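Local coordinates for putative TetR family transcriptional regulator (Streptomyces coelicolor A3, PDB 3BQY), which probably binds DNA through an N-terminal helix-turn-helix domain and regulates transcription, perhaps as a repressor, at residues R6-A11 / R41-K46. Sequence-based numbering, arbitrary orientation. Where two conformers were deposited one is given.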
loop_
_atom_site.group_PDB
_atom_site.type_symbol
_atom_site.label_atom_id
_atom_site.label_comp_id
_atom_site.label_asym_id
_atom_site.label_seq_id
_atom_site.Cartn_x
_atom_site.Cartn_y
_atom_site.Cartn_z
ATOM N N ARG A 6 14.129 -24.759 2.468
ATOM C CA ARG A 6 15.032 -24.654 1.326
ATOM C C ARG A 6 14.292 -24.176 0.081
ATOM O O ARG A 6 14.842 -23.415 -0.725
ATOM C CB ARG A 6 15.709 -26.000 1.059
ATOM C CG ARG A 6 16.532 -26.511 2.230
ATOM C CD ARG A 6 17.189 -27.851 1.925
ATOM N NE ARG A 6 18.016 -28.306 3.040
ATOM C CZ ARG A 6 18.571 -29.512 3.134
ATOM N NH1 ARG A 6 18.394 -30.418 2.178
ATOM N NH2 ARG A 6 19.307 -29.818 4.195
ATOM N N THR A 7 13.048 -24.637 -0.068
ATOM C CA THR A 7 12.167 -24.187 -1.133
ATOM C C THR A 7 11.866 -22.701 -0.985
ATOM O O THR A 7 11.922 -21.964 -1.969
ATOM C CB THR A 7 10.874 -24.995 -1.160
ATOM O OG1 THR A 7 11.212 -26.364 -1.398
ATOM C CG2 THR A 7 9.953 -24.533 -2.274
ATOM N N VAL A 8 11.578 -22.254 0.242
ATOM C CA VAL A 8 11.329 -20.832 0.483
ATOM C C VAL A 8 12.569 -19.985 0.145
ATOM O O VAL A 8 12.459 -18.923 -0.468
ATOM C CB VAL A 8 10.875 -20.553 1.944
ATOM C CG1 VAL A 8 10.844 -19.029 2.216
ATOM C CG2 VAL A 8 9.477 -21.170 2.187
ATOM N N GLN A 9 13.746 -20.470 0.523
ATOM C CA GLN A 9 14.979 -19.740 0.248
ATOM C C GLN A 9 15.242 -19.639 -1.255
ATOM O O GLN A 9 15.597 -18.584 -1.758
ATOM C CB GLN A 9 16.176 -20.389 0.953
ATOM C CG GLN A 9 17.439 -19.534 0.892
ATOM C CD GLN A 9 17.221 -18.104 1.406
ATOM O OE1 GLN A 9 16.982 -17.892 2.596
ATOM N NE2 GLN A 9 17.289 -17.119 0.500
ATOM N N THR A 10 15.073 -20.745 -1.960
ATOM C CA THR A 10 15.234 -20.759 -3.420
ATOM C C THR A 10 14.258 -19.781 -4.101
ATOM O O THR A 10 14.647 -19.022 -5.000
ATOM C CB THR A 10 15.120 -22.185 -3.977
ATOM O OG1 THR A 10 16.157 -22.988 -3.394
ATOM C CG2 THR A 10 15.297 -22.204 -5.506
ATOM N N ALA A 11 13.008 -19.784 -3.642
ATOM C CA ALA A 11 11.994 -18.870 -4.140
ATOM C C ALA A 11 12.369 -17.403 -3.904
ATOM O O ALA A 11 12.243 -16.576 -4.811
ATOM C CB ALA A 11 10.627 -19.211 -3.539
ATOM N N ARG A 41 3.537 -30.964 -3.141
ATOM C CA ARG A 41 3.455 -31.753 -1.912
ATOM C C ARG A 41 3.827 -30.926 -0.675
ATOM O O ARG A 41 3.339 -31.197 0.419
ATOM C CB ARG A 41 4.305 -33.024 -2.013
ATOM C CG ARG A 41 3.688 -34.069 -2.929
ATOM C CD ARG A 41 4.379 -35.445 -2.816
ATOM N NE ARG A 41 5.667 -35.487 -3.516
ATOM C CZ ARG A 41 5.846 -35.987 -4.742
ATOM N NH1 ARG A 41 4.823 -36.499 -5.421
ATOM N NH2 ARG A 41 7.058 -35.982 -5.292
ATOM N N TYR A 42 4.673 -29.915 -0.859
ATOM C CA TYR A 42 5.071 -29.009 0.229
ATOM C C TYR A 42 4.188 -27.777 0.337
ATOM O O TYR A 42 3.944 -27.277 1.432
ATOM C CB TYR A 42 6.555 -28.624 0.098
ATOM C CG TYR A 42 7.441 -29.834 0.256
ATOM C CD1 TYR A 42 7.791 -30.309 1.535
ATOM C CD2 TYR A 42 7.883 -30.549 -0.861
ATOM C CE1 TYR A 42 8.584 -31.457 1.688
ATOM C CE2 TYR A 42 8.674 -31.689 -0.721
ATOM C CZ TYR A 42 9.020 -32.140 0.554
ATOM O OH TYR A 42 9.803 -33.277 0.684
ATOM N N PHE A 43 3.708 -27.292 -0.803
ATOM C CA PHE A 43 2.833 -26.131 -0.850
ATOM C C PHE A 43 1.665 -26.451 -1.762
ATOM O O PHE A 43 1.856 -26.596 -2.967
ATOM C CB PHE A 43 3.593 -24.907 -1.388
ATOM C CG PHE A 43 4.784 -24.548 -0.570
ATOM C CD1 PHE A 43 4.635 -23.816 0.595
ATOM C CD2 PHE A 43 6.049 -24.985 -0.939
ATOM C CE1 PHE A 43 5.745 -23.502 1.383
ATOM C CE2 PHE A 43 7.157 -24.670 -0.170
ATOM C CZ PHE A 43 7.003 -23.919 0.989
ATOM N N ALA A 44 0.464 -26.526 -1.203
ATOM C CA ALA A 44 -0.722 -26.907 -1.978
ATOM C C ALA A 44 -0.993 -25.961 -3.152
ATOM O O ALA A 44 -1.522 -26.379 -4.183
ATOM C CB ALA A 44 -1.949 -27.000 -1.074
ATOM N N ALA A 45 -0.622 -24.690 -2.983
ATOM C CA ALA A 45 -0.823 -23.675 -4.003
ATOM C C ALA A 45 0.308 -22.652 -3.922
ATOM O O ALA A 45 0.998 -22.561 -2.895
ATOM C CB ALA A 45 -2.165 -22.992 -3.803
ATOM N N LYS A 46 0.495 -21.895 -4.996
ATOM C CA LYS A 46 1.499 -20.825 -5.006
ATOM C C LYS A 46 1.243 -19.794 -3.900
ATOM O O LYS A 46 2.190 -19.305 -3.289
ATOM C CB LYS A 46 1.613 -20.129 -6.376
ATOM C CG LYS A 46 2.852 -19.180 -6.420
ATOM C CD LYS A 46 3.073 -18.583 -7.808
ATOM C CE LYS A 46 1.962 -17.649 -8.197
ATOM N NZ LYS A 46 2.409 -16.783 -9.333
#
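A small, buried apolar contact, in which the ring of F43 meets T7 and V8 of helix 4-18, joins the first helix of the TetR-type DNA-binding domain to the chain just beyond the predicted helix-turn-helix recognition helix, 36-42. F43 lies in the connection between helices 36-42 and 46-57. Its extended backbone, with phi -133° and psi 114°, leads into the short link that A45 ends as the N-cap of helix 46-57. No hydrogen bond crosses between the two segments, and the ring does the joining. Phenylalanine suits the place because its flat, wholly apolar side chain is long enough to span from the link to helix 4-18, while L49 and A52 of helix 46-57 also touch it. The contact therefore joins helix 4-18, helix 46-57 and the link that follows helix 36-42. Were F43 cut back to an alanine, T7 CG2 and V8 CG2 would lose the ring they pack on, and a gap would probably open between the first helix and the link. Threonine serves here by dividing its two branches. Its methyl lies anti to the backbone N and reaches the ring obliquely, whereas OG1, beside that N, bonds back to the carbonyl O of D3, just before the helix begins, so the hydroxyl is satisfied away from the ring. T7 also touches L28 and M32 of helix 25-32. V8, a beta-branched residue one position on, brings one of its methyls to the ring, with CG2 3.9 Å from F43 CZ; its side chain crosses that of F43 at roughly a right angle and touches A52 as well. On the neighbouring ring carbon the approach is closer: T7 CG2 stands 3.5 Å from F43 CE2.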